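Putative alpha/beta hydrolase (Desulfitobacterium hafniense, PDB 4RPC) is of unproven function but probably hydrolyses an ester, amide or similar bond, as many members of the alpha/beta hydrolase family do. Local coordinates at residues K23-G29 and V89-V95; H28-W34 and I53-H59; I41-D47 and I252-R257; V113-D119 and A203-L208. All blocks are in the same frame, centred on the assembly; numbering follows the deposited sequence.

Contact 1: K23-G29 and V89-V95; sequences KVLLIHG and VQAIYGV
Ile92 and Leu25 lie side by side on neighbouring parallel strands at the middle of the alpha/beta hydrolase sheet. The strand axes are 4.7 Å apart and 13° from parallel. Both side chains point the same way, and Leu25 CB rests on Ile92 CG2. Leu25 CD1 runs on beside Ile92 CD1, so the two side chains touch along their length. Ile27 approaches obliquely, and its CD1 lies 3.5 Å from Ile92 CG2. Ile92 holds CG2 anti to the backbone N and CG1 beside that N (chi1 -45°). CG2 therefore touches both Leu25 CB and Ile27 CD1, while CG1 and CD1 run beside Leu25. Helix 97-108 covers this face through Val101, Ala102 and Met105. On the face of Val24, Leu26, Ala91 and Tyr93, Leu26 CD2 meets Tyr93 CB at 3.9 Å. Tyr93 OH is hydrogen-bonded to Asp119 OD2. The backbone ladder joins Leu25 N to Ala91 O, Tyr93 N to Leu25 O and Ile27 N to Tyr93 O. At the start of the ladder Lys23 O takes a 2.7 Å bond from Gln90 N and a weak one from Ala91 N. The far end reaches Gly94 of a probable nucleophile elbow. There Val95 N meets Ile27 O at 3.1 Å, with a C=O...N angle of 178°.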
# COMPACT_ATOMS: atom_id res chain seq x y z
N LYS A 23 5.69 17.15 0.37
CA LYS A 23 4.58 16.29 0.01
C LYS A 23 4.84 14.80 0.35
O LYS A 23 5.82 14.21 -0.07
CB LYS A 23 4.26 16.45 -1.46
CG LYS A 23 3.31 17.59 -1.75
CD LYS A 23 4.01 18.92 -1.64
CE LYS A 23 3.17 19.97 -2.33
NZ LYS A 23 3.41 21.29 -1.70
N VAL A 24 3.90 14.22 1.08
CA VAL A 24 3.92 12.86 1.47
C VAL A 24 2.59 12.20 0.99
O VAL A 24 1.49 12.60 1.39
CB VAL A 24 4.07 12.78 3.00
CG1 VAL A 24 3.99 11.34 3.50
CG2 VAL A 24 5.41 13.40 3.43
N LEU A 25 2.71 11.19 0.15
CA LEU A 25 1.55 10.44 -0.39
C LEU A 25 1.34 9.15 0.36
O LEU A 25 2.27 8.39 0.50
CB LEU A 25 1.83 10.04 -1.86
CG LEU A 25 0.97 10.41 -3.03
CD1 LEU A 25 1.41 9.59 -4.22
CD2 LEU A 25 -0.53 10.25 -2.84
N LEU A 26 0.12 8.87 0.79
CA LEU A 26 -0.19 7.69 1.52
C LEU A 26 -1.24 6.90 0.78
O LEU A 26 -2.39 7.40 0.61
CB LEU A 26 -0.76 8.07 2.88
CG LEU A 26 0.10 8.98 3.72
CD1 LEU A 26 -0.71 9.43 4.93
CD2 LEU A 26 1.34 8.28 4.19
N ILE A 27 -0.84 5.69 0.33
CA ILE A 27 -1.68 4.84 -0.56
C ILE A 27 -2.06 3.58 0.12
O ILE A 27 -1.21 2.76 0.45
CB ILE A 27 -1.00 4.53 -1.91
CG1 ILE A 27 -0.39 5.78 -2.54
CG2 ILE A 27 -2.00 3.91 -2.88
CD1 ILE A 27 0.39 5.54 -3.84
N HIS A 28 -3.35 3.45 0.39
CA HIS A 28 -3.91 2.30 1.08
C HIS A 28 -4.01 1.05 0.21
O HIS A 28 -3.76 1.10 -1.00
CB HIS A 28 -5.27 2.64 1.69
CG HIS A 28 -6.39 2.80 0.69
ND1 HIS A 28 -7.05 1.72 0.16
CD2 HIS A 28 -7.05 3.89 0.25
CE1 HIS A 28 -8.01 2.13 -0.66
NE2 HIS A 28 -8.04 3.44 -0.62
N GLY A 29 -4.31 -0.07 0.82
CA GLY A 29 -4.37 -1.34 0.08
C GLY A 29 -5.80 -1.78 -0.27
O GLY A 29 -6.80 -1.11 0.07
N VAL A 89 7.16 14.54 -5.01
CA VAL A 89 6.78 14.13 -3.69
C VAL A 89 7.98 13.62 -2.92
O VAL A 89 8.86 12.92 -3.47
CB VAL A 89 5.61 13.11 -3.70
CG1 VAL A 89 4.50 13.60 -4.62
CG2 VAL A 89 6.05 11.75 -4.11
N GLN A 90 8.01 13.92 -1.64
CA GLN A 90 9.21 13.58 -0.88
C GLN A 90 9.16 12.14 -0.51
O GLN A 90 10.21 11.50 -0.44
CB GLN A 90 9.36 14.42 0.39
CG GLN A 90 9.64 15.90 0.22
CD GLN A 90 10.78 16.19 -0.68
OE1 GLN A 90 11.87 15.63 -0.54
NE2 GLN A 90 10.52 17.02 -1.67
N ALA A 91 7.94 11.62 -0.27
CA ALA A 91 7.75 10.19 0.06
C ALA A 91 6.36 9.67 -0.30
O ALA A 91 5.37 10.33 -0.05
CB ALA A 91 7.97 9.97 1.54
N ILE A 92 6.31 8.45 -0.82
CA ILE A 92 5.11 7.66 -0.90
C ILE A 92 5.21 6.45 0.03
O ILE A 92 6.18 5.67 -0.04
CB ILE A 92 4.88 7.14 -2.32
CG1 ILE A 92 5.12 8.25 -3.36
CG2 ILE A 92 3.46 6.63 -2.47
CD1 ILE A 92 4.83 7.73 -4.75
N TYR A 93 4.25 6.34 0.95
CA TYR A 93 4.09 5.15 1.72
C TYR A 93 2.94 4.40 1.07
O TYR A 93 1.91 4.98 0.75
CB TYR A 93 3.82 5.46 3.19
CG TYR A 93 3.39 4.25 3.95
CD1 TYR A 93 4.31 3.41 4.55
CD2 TYR A 93 2.05 3.88 3.99
CE1 TYR A 93 3.91 2.28 5.22
CE2 TYR A 93 1.65 2.75 4.66
CZ TYR A 93 2.59 1.95 5.27
OH TYR A 93 2.13 0.84 5.94
N GLY A 94 3.14 3.13 0.78
CA GLY A 94 2.07 2.35 0.26
C GLY A 94 2.02 1.03 0.94
O GLY A 94 3.07 0.39 1.16
N VAL A 95 0.82 0.64 1.32
CA VAL A 95 0.65 -0.63 1.98
C VAL A 95 -0.06 -1.56 1.04
O VAL A 95 -1.08 -1.22 0.46
CB VAL A 95 -0.10 -0.51 3.35
CG1 VAL A 95 -1.49 0.04 3.17
CG2 VAL A 95 -0.16 -1.88 4.04

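Contact 2: H28-W34 and I53-H59; sequences HGAGFYW and IPELEGH
His28 and His59 meet where two type II turns, Gly29 to Phe32 and Leu56 to His59, face each other beyond the ends of two neighbouring strands. The segment 28-34 resembles the HG loop that in many alpha/beta hydrolases helps form the oxyanion hole. The two rings are oblique, with planes 43° apart and centroids 5.4 Å apart. His59 NE2 accepts a hydrogen bond from Gly31 N at 3.0 Å, near its ring plane, which joins the turns. His59 ND1 donates to Glu57 O at 2.8 Å within its own turn and fixes the ring's rotation. With a first torsion of 72°, the His28 ring turns toward His59 and has Leu56 over one face, Leu56 CG lying 3.4 Å from His28 CE1. Trp34 CB lies on Ile53 CG2 at 3.8 Å. Its indole slants across the Glu55 side chain, whose carboxylate is held by His14 and Lys12. One water links His28 N to Pro54 O; another links Trp34 N to His59 O. A leucine in place of His59 would probably leave Gly31 N and Glu57 O without these partners and the turns less firmly joined. ND1 as donor and NE2 as acceptor are consistent with a neutral His59.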
# COMPACT_ATOMS: atom_id res chain seq x y z
N HIS A 28 -3.35 3.45 0.39
CA HIS A 28 -3.91 2.30 1.08
C HIS A 28 -4.01 1.05 0.21
O HIS A 28 -3.76 1.10 -1.00
CB HIS A 28 -5.27 2.64 1.69
CG HIS A 28 -6.39 2.80 0.69
ND1 HIS A 28 -7.05 1.72 0.16
CD2 HIS A 28 -7.05 3.89 0.25
CE1 HIS A 28 -8.01 2.13 -0.66
NE2 HIS A 28 -8.04 3.44 -0.62
N GLY A 29 -4.31 -0.07 0.82
CA GLY A 29 -4.37 -1.34 0.08
C GLY A 29 -5.80 -1.78 -0.27
O GLY A 29 -6.80 -1.11 0.07
N ALA A 30 -5.87 -2.88 -1.01
CA ALA A 30 -7.15 -3.48 -1.36
C ALA A 30 -7.98 -3.78 -0.11
O ALA A 30 -7.53 -4.41 0.81
CB ALA A 30 -6.92 -4.78 -2.12
N GLY A 31 -9.24 -3.36 -0.15
CA GLY A 31 -10.17 -3.55 0.95
C GLY A 31 -10.11 -2.51 2.04
O GLY A 31 -10.96 -2.54 2.92
N PHE A 32 -9.13 -1.62 2.02
CA PHE A 32 -8.91 -0.65 3.11
C PHE A 32 -9.66 0.62 2.77
O PHE A 32 -10.32 0.67 1.73
CB PHE A 32 -7.42 -0.36 3.33
CG PHE A 32 -6.62 -1.56 3.78
CD1 PHE A 32 -7.23 -2.77 4.06
CD2 PHE A 32 -5.26 -1.43 4.04
CE1 PHE A 32 -6.48 -3.84 4.58
CE2 PHE A 32 -4.51 -2.49 4.51
CZ PHE A 32 -5.12 -3.69 4.77
N TYR A 33 -9.56 1.63 3.62
CA TYR A 33 -10.21 2.89 3.40
C TYR A 33 -9.27 4.01 3.74
O TYR A 33 -8.61 3.95 4.74
CB TYR A 33 -11.46 2.97 4.28
CG TYR A 33 -12.37 4.13 4.00
CD1 TYR A 33 -12.75 4.41 2.69
CD2 TYR A 33 -12.91 4.91 5.03
CE1 TYR A 33 -13.62 5.46 2.38
CE2 TYR A 33 -13.78 5.96 4.74
CZ TYR A 33 -14.12 6.25 3.41
OH TYR A 33 -14.95 7.29 3.07
N TRP A 34 -9.24 5.04 2.93
CA TRP A 34 -8.30 6.14 3.10
C TRP A 34 -8.36 6.77 4.49
O TRP A 34 -7.33 7.09 5.04
CB TRP A 34 -8.54 7.22 2.05
CG TRP A 34 -9.75 8.09 2.33
CD1 TRP A 34 -11.02 7.86 1.97
CD2 TRP A 34 -9.75 9.34 3.05
NE1 TRP A 34 -11.83 8.87 2.42
CE2 TRP A 34 -11.07 9.80 3.08
CE3 TRP A 34 -8.75 10.11 3.67
CZ2 TRP A 34 -11.44 11.01 3.70
CZ3 TRP A 34 -9.13 11.32 4.31
CH2 TRP A 34 -10.46 11.75 4.31
N ILE A 53 -3.81 11.77 0.17
CA ILE A 53 -4.32 10.44 0.38
C ILE A 53 -5.36 10.05 -0.66
O ILE A 53 -6.47 10.53 -0.63
CB ILE A 53 -4.93 10.27 1.79
CG1 ILE A 53 -4.04 10.94 2.89
CG2 ILE A 53 -5.12 8.81 2.11
CD1 ILE A 53 -4.39 12.36 3.15
N PRO A 54 -4.99 9.21 -1.62
CA PRO A 54 -6.01 8.85 -2.58
C PRO A 54 -7.02 7.81 -2.07
O PRO A 54 -6.74 7.09 -1.13
CB PRO A 54 -5.20 8.23 -3.72
CG PRO A 54 -3.88 7.86 -3.13
CD PRO A 54 -3.64 8.89 -2.09
N GLU A 55 -8.18 7.72 -2.70
CA GLU A 55 -9.04 6.53 -2.59
C GLU A 55 -8.79 5.63 -3.77
O GLU A 55 -8.86 6.08 -4.90
CB GLU A 55 -10.47 6.96 -2.68
CG GLU A 55 -10.88 7.86 -1.56
CD GLU A 55 -12.33 8.31 -1.67
OE1 GLU A 55 -13.05 7.93 -2.66
OE2 GLU A 55 -12.69 9.07 -0.75
N LEU A 56 -8.46 4.38 -3.54
CA LEU A 56 -8.41 3.43 -4.65
C LEU A 56 -9.82 3.32 -5.23
O LEU A 56 -10.82 3.46 -4.53
CB LEU A 56 -7.93 2.07 -4.17
CG LEU A 56 -6.48 1.93 -3.67
CD1 LEU A 56 -6.20 0.46 -3.38
CD2 LEU A 56 -5.56 2.39 -4.75
N GLU A 57 -9.90 3.12 -6.54
CA GLU A 57 -11.19 2.96 -7.19
C GLU A 57 -12.11 2.02 -6.46
O GLU A 57 -11.72 0.95 -6.02
CB GLU A 57 -11.04 2.52 -8.65
CG GLU A 57 -10.45 3.62 -9.54
CD GLU A 57 -8.91 3.71 -9.51
OE1 GLU A 57 -8.28 2.99 -8.72
OE2 GLU A 57 -8.33 4.47 -10.34
N GLY A 58 -13.36 2.44 -6.36
CA GLY A 58 -14.42 1.68 -5.67
C GLY A 58 -14.36 1.62 -4.13
O GLY A 58 -15.26 1.02 -3.54
N HIS A 59 -13.33 2.22 -3.49
CA HIS A 59 -13.22 2.19 -2.06
C HIS A 59 -13.86 3.42 -1.39
O HIS A 59 -13.20 4.27 -0.72
CB HIS A 59 -11.76 2.03 -1.70
CG HIS A 59 -11.24 0.66 -2.04
ND1 HIS A 59 -11.27 0.18 -3.33
CD2 HIS A 59 -10.73 -0.32 -1.27
CE1 HIS A 59 -10.84 -1.07 -3.34
NE2 HIS A 59 -10.48 -1.39 -2.11
O HOH W 1 -4.64 6.05 0.36
O HOH W 2 -10.53 4.89 0.23

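Contact 3: I41-D47 and I252-R257; sequences IIRDLKD and ISRLIR
Helices 39-45 and 249-259 pack together in the helical layer over one face of the alpha/beta hydrolase sheet. Their short axes approach to 9.5 Å and cross at -44°. Ser253 sits at the closest backbone approach, opposite Ile41. Its OG donates a 2.9 Å hydrogen bond to Asp44 OD2, on the anti lone pair of that oxygen. The other oxygen, OD1, is in a salt bridge with Arg40. Next to this polar pair, Ile41 CD1 touches Ile252 CB at 3.8 Å. Leu45 forks between two partners. CD1 meets Ile256 CD1, the two side chains lying at about a right angle, and Leu45 CD2 lies 3.7 Å from Arg257 CG. Arg257 is extended from CG to NE, which carries its guanidinium past Leu45 to the end of the segment 41-47. There NH2 forms a salt bridge with Asp47 OD1, modelled short at 2.5 Å, and a weak bond with Asp44 O, both at the edge of the guanidinium. Without the carboxylate, as with an alanine here, the buried Ser253 hydroxyl would probably lose its acceptor and Arg40 its ion-pair mate. The contact thus places apolar side chains toward the sheet and charged groups at its outer edge, where the Asp47 carboxylate probably offsets the charge of Arg257.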
# COMPACT_ATOMS: atom_id res chain seq x y z
N ILE A 41 -1.42 8.63 11.31
CA ILE A 41 -0.25 9.16 10.59
C ILE A 41 -0.49 10.60 10.21
O ILE A 41 0.37 11.45 10.35
CB ILE A 41 0.09 8.31 9.35
CG1 ILE A 41 0.61 6.94 9.83
CG2 ILE A 41 1.14 8.98 8.46
CD1 ILE A 41 0.67 5.88 8.75
N ILE A 42 -1.67 10.87 9.69
CA ILE A 42 -2.03 12.21 9.30
C ILE A 42 -1.93 13.12 10.51
O ILE A 42 -1.29 14.16 10.44
CB ILE A 42 -3.43 12.23 8.71
CG1 ILE A 42 -3.45 11.51 7.36
CG2 ILE A 42 -3.96 13.65 8.53
CD1 ILE A 42 -4.85 11.13 6.92
N ARG A 43 -2.54 12.73 11.63
CA ARG A 43 -2.44 13.52 12.85
C ARG A 43 -1.02 13.81 13.28
O ARG A 43 -0.73 14.94 13.64
CB ARG A 43 -3.18 12.87 14.02
CG ARG A 43 -4.69 12.90 13.85
CD ARG A 43 -5.41 12.66 15.17
NE ARG A 43 -5.20 11.29 15.61
CZ ARG A 43 -5.89 10.24 15.16
NH1 ARG A 43 -6.88 10.37 14.27
NH2 ARG A 43 -5.61 9.03 15.65
N ASP A 44 -0.13 12.81 13.18
CA ASP A 44 1.29 13.02 13.54
C ASP A 44 2.07 13.94 12.58
O ASP A 44 2.97 14.63 13.00
CB ASP A 44 2.05 11.70 13.65
CG ASP A 44 1.53 10.82 14.75
OD1 ASP A 44 0.86 11.34 15.69
OD2 ASP A 44 1.78 9.59 14.66
N LEU A 45 1.75 13.92 11.29
CA LEU A 45 2.52 14.69 10.33
C LEU A 45 1.86 16.00 9.86
O LEU A 45 2.51 16.79 9.22
CB LEU A 45 2.83 13.80 9.11
CG LEU A 45 3.53 12.47 9.41
CD1 LEU A 45 3.60 11.63 8.15
CD2 LEU A 45 4.93 12.70 9.96
N LYS A 46 0.60 16.25 10.20
CA LYS A 46 -0.12 17.39 9.61
C LYS A 46 0.45 18.74 10.00
O LYS A 46 0.31 19.69 9.24
CB LYS A 46 -1.60 17.35 9.94
CG LYS A 46 -1.97 17.57 11.40
CD LYS A 46 -3.46 17.29 11.53
CE LYS A 46 -3.96 17.37 12.97
NZ LYS A 46 -4.13 18.80 13.31
N ASP A 47 1.09 18.83 11.17
CA ASP A 47 1.78 20.05 11.58
C ASP A 47 2.76 20.57 10.49
O ASP A 47 2.90 21.76 10.31
CB ASP A 47 2.52 19.84 12.94
CG ASP A 47 3.73 18.86 12.86
OD1 ASP A 47 3.60 17.69 12.38
OD2 ASP A 47 4.85 19.24 13.29
N ILE A 252 5.16 4.32 11.91
CA ILE A 252 5.28 4.69 10.50
C ILE A 252 5.55 6.19 10.41
O ILE A 252 6.40 6.59 9.65
CB ILE A 252 4.02 4.35 9.62
CG1 ILE A 252 3.57 2.87 9.71
CG2 ILE A 252 4.29 4.71 8.17
CD1 ILE A 252 4.57 1.87 9.28
N SER A 253 4.78 7.00 11.13
CA SER A 253 5.03 8.48 11.23
C SER A 253 6.44 8.85 11.54
O SER A 253 7.01 9.73 10.92
CB SER A 253 4.20 9.09 12.34
OG SER A 253 2.88 8.93 12.02
N ARG A 254 6.98 8.20 12.56
CA ARG A 254 8.34 8.49 13.01
C ARG A 254 9.31 8.16 11.89
O ARG A 254 10.20 8.90 11.57
CB ARG A 254 8.64 7.64 14.24
CG ARG A 254 9.52 8.27 15.26
CD ARG A 254 9.13 7.83 16.66
NE ARG A 254 10.17 7.04 17.29
CZ ARG A 254 11.27 7.54 17.85
NH1 ARG A 254 11.52 8.84 17.83
NH2 ARG A 254 12.13 6.71 18.41
N LEU A 255 9.11 7.03 11.26
CA LEU A 255 10.00 6.60 10.21
C LEU A 255 9.98 7.56 9.00
O LEU A 255 11.03 7.88 8.42
CB LEU A 255 9.59 5.21 9.78
CG LEU A 255 10.54 4.46 8.87
CD1 LEU A 255 11.96 4.53 9.40
CD2 LEU A 255 10.07 3.00 8.78
N ILE A 256 8.79 8.01 8.61
CA ILE A 256 8.68 8.98 7.53
C ILE A 256 9.48 10.27 7.85
O ILE A 256 10.22 10.77 7.01
CB ILE A 256 7.21 9.33 7.22
CG1 ILE A 256 6.53 8.16 6.51
CG2 ILE A 256 7.15 10.51 6.27
CD1 ILE A 256 5.02 8.26 6.37
N ARG A 257 9.33 10.77 9.06
CA ARG A 257 10.08 11.96 9.52
C ARG A 257 11.56 11.69 9.47
O ARG A 257 12.30 12.53 9.00
CB ARG A 257 9.73 12.36 10.97
CG ARG A 257 8.36 12.98 11.18
CD ARG A 257 8.17 13.62 12.57
NE ARG A 257 6.95 14.46 12.62
CZ ARG A 257 6.91 15.78 12.38
NH1 ARG A 257 8.02 16.46 12.08
NH2 ARG A 257 5.75 16.43 12.42

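Contact 4: V113-D119 and A203-L208; sequences VMNLLLD and ARVSVL
Ala203 CB is a small bump that fits against Val113 and Leu116 where two parallel strands of the alpha/beta hydrolase sheet begin to pair. It lies 3.2 Å from Val113 O and 4.0 Å from Leu116 CG, close to the backbone. Further along the same face, Val205 spreads its two methyls between two leucines. Its CG2 meets Leu116 CD1, and its CG1 meets Leu118 CD1 at 3.9 Å. CG1 is anti to the backbone N (chi1 173°), which turns the fork so that each branch has its own leucine. Both leucines cross the valine obliquely. Val207 CG1 lies 3.7 Å from Leu118 O. The other face is more polar. Asn115 and Arg204 lie side by side, pointing the same way. Arg204 bends at chi3 and grips Asn115 OD1 side-on, with NE and NH2 each 3.0 Å from that oxygen. The oxygen lies near the guanidinium plane, although the amide and guanidinium planes are 42° apart. A water also donates to both, bridging Asn115 OD1 and Arg204 O. Beyond it, Leu208 CB sits against Asp119 CG at 4.0 Å. The backbone ladder runs beneath, including a nearly straight bond from Ser206 N to Leu116 O at 2.8 Å. Strands 88-95 and 232-236 flank the pair. Helix 249-259 covers the Asn115, Leu117 and Leu208 face through Ile259, Ile256 and Ile252.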
# COMPACT_ATOMS: atom_id res chain seq x y z
N VAL A 113 9.72 11.28 -7.61
CA VAL A 113 9.54 10.62 -6.34
C VAL A 113 10.90 10.44 -5.63
O VAL A 113 11.80 9.75 -6.18
CB VAL A 113 8.90 9.25 -6.55
CG1 VAL A 113 8.75 8.53 -5.21
CG2 VAL A 113 7.52 9.38 -7.22
N MSE A 114 11.05 10.99 -4.44
CA MSE A 114 12.37 10.92 -3.78
C MSE A 114 12.51 9.67 -2.99
O MSE A 114 13.57 9.10 -2.95
CB MSE A 114 12.76 12.06 -2.84
CG MSE A 114 14.04 12.78 -3.38
SE MSE A 114 13.63 13.70 -5.06
CE MSE A 114 12.06 14.40 -4.15
N ASN A 115 11.45 9.22 -2.33
CA ASN A 115 11.54 8.07 -1.44
C ASN A 115 10.30 7.22 -1.58
O ASN A 115 9.17 7.75 -1.58
CB ASN A 115 11.60 8.51 0.03
CG ASN A 115 12.91 9.23 0.41
OD1 ASN A 115 13.88 8.58 0.83
ND2 ASN A 115 12.91 10.55 0.34
N LEU A 116 10.48 5.91 -1.59
CA LEU A 116 9.37 4.98 -1.59
C LEU A 116 9.48 4.24 -0.30
O LEU A 116 10.58 3.80 0.04
CB LEU A 116 9.47 3.99 -2.73
CG LEU A 116 9.19 4.50 -4.11
CD1 LEU A 116 9.48 3.38 -5.08
CD2 LEU A 116 7.77 4.93 -4.24
N LEU A 117 8.37 4.16 0.45
CA LEU A 117 8.30 3.29 1.61
C LEU A 117 7.29 2.22 1.31
O LEU A 117 6.07 2.52 1.19
CB LEU A 117 7.85 4.03 2.84
CG LEU A 117 8.86 4.89 3.58
CD1 LEU A 117 9.27 6.07 2.76
CD2 LEU A 117 8.36 5.29 4.97
N LEU A 118 7.75 1.00 1.23
CA LEU A 118 6.93 -0.06 0.73
C LEU A 118 6.68 -1.05 1.80
O LEU A 118 7.62 -1.68 2.28
CB LEU A 118 7.59 -0.70 -0.49
CG LEU A 118 8.01 0.26 -1.57
CD1 LEU A 118 8.83 -0.43 -2.66
CD2 LEU A 118 6.78 0.96 -2.18
N ASP A 119 5.41 -1.18 2.20
CA ASP A 119 5.05 -2.04 3.31
C ASP A 119 4.20 -3.17 2.74
O ASP A 119 3.12 -2.90 2.26
CB ASP A 119 4.27 -1.17 4.35
CG ASP A 119 4.09 -1.81 5.78
OD1 ASP A 119 4.37 -3.03 5.98
OD2 ASP A 119 3.63 -1.06 6.72
N ALA A 203 14.14 6.91 -7.04
CA ALA A 203 13.79 6.99 -5.63
C ALA A 203 14.65 6.09 -4.75
O ALA A 203 14.97 4.97 -5.13
CB ALA A 203 12.33 6.63 -5.45
N ARG A 204 14.99 6.56 -3.56
CA ARG A 204 15.52 5.66 -2.56
C ARG A 204 14.36 4.79 -2.08
O ARG A 204 13.31 5.30 -1.76
CB ARG A 204 16.03 6.41 -1.37
CG ARG A 204 16.53 5.47 -0.29
CD ARG A 204 17.39 6.24 0.71
NE ARG A 204 16.58 7.29 1.33
CZ ARG A 204 17.02 8.20 2.19
NH1 ARG A 204 18.30 8.22 2.59
NH2 ARG A 204 16.16 9.10 2.66
N VAL A 205 14.57 3.50 -2.01
CA VAL A 205 13.55 2.56 -1.60
C VAL A 205 13.82 2.06 -0.17
O VAL A 205 14.89 1.46 0.14
CB VAL A 205 13.55 1.36 -2.56
CG1 VAL A 205 12.60 0.28 -2.05
CG2 VAL A 205 13.11 1.79 -3.96
N SER A 206 12.83 2.25 0.69
CA SER A 206 12.85 1.64 1.99
C SER A 206 11.69 0.63 2.05
O SER A 206 10.53 0.96 1.72
CB SER A 206 12.69 2.73 3.03
OG SER A 206 13.56 3.84 2.71
N VAL A 207 12.00 -0.59 2.49
CA VAL A 207 11.04 -1.66 2.68
C VAL A 207 10.76 -1.95 4.17
O VAL A 207 11.69 -2.27 4.95
CB VAL A 207 11.60 -2.94 2.06
CG1 VAL A 207 10.50 -3.98 1.82
CG2 VAL A 207 12.30 -2.62 0.75
N LEU A 208 9.49 -1.85 4.56
CA LEU A 208 9.07 -2.27 5.88
C LEU A 208 8.60 -3.74 5.80
O LEU A 208 7.78 -4.12 4.95
CB LEU A 208 7.99 -1.37 6.46
CG LEU A 208 8.00 0.10 6.08
CD1 LEU A 208 7.43 0.95 7.20
CD2 LEU A 208 9.30 0.69 5.60
O HOH W 3 13.25 5.78 1.16

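How the contacts relate
Contacts 1, 2 and 4 follow one mixed sheet. Strands 50-54, 23-27, 88-95, 112-119 and 204-210 are consecutive in it. Contact 2 shares His28 and Gly29 with contact 1, and their centres are about 12 Å apart. The centres of contacts 1 and 4 are about 9 Å apart, and they meet where strands 88-95 and 112-119 pair. Contacts 2 and 4 do not touch. Along the chain, contact 2 lies within the span of contact 1, and contact 4 follows it. Contact 3 runs from an early helix to a late one, spanning contact 4 and crossing contacts 1 and 2. The helix pair therefore covers the central sheet, whose probable nucleophile elbow begins at the end of contact 1.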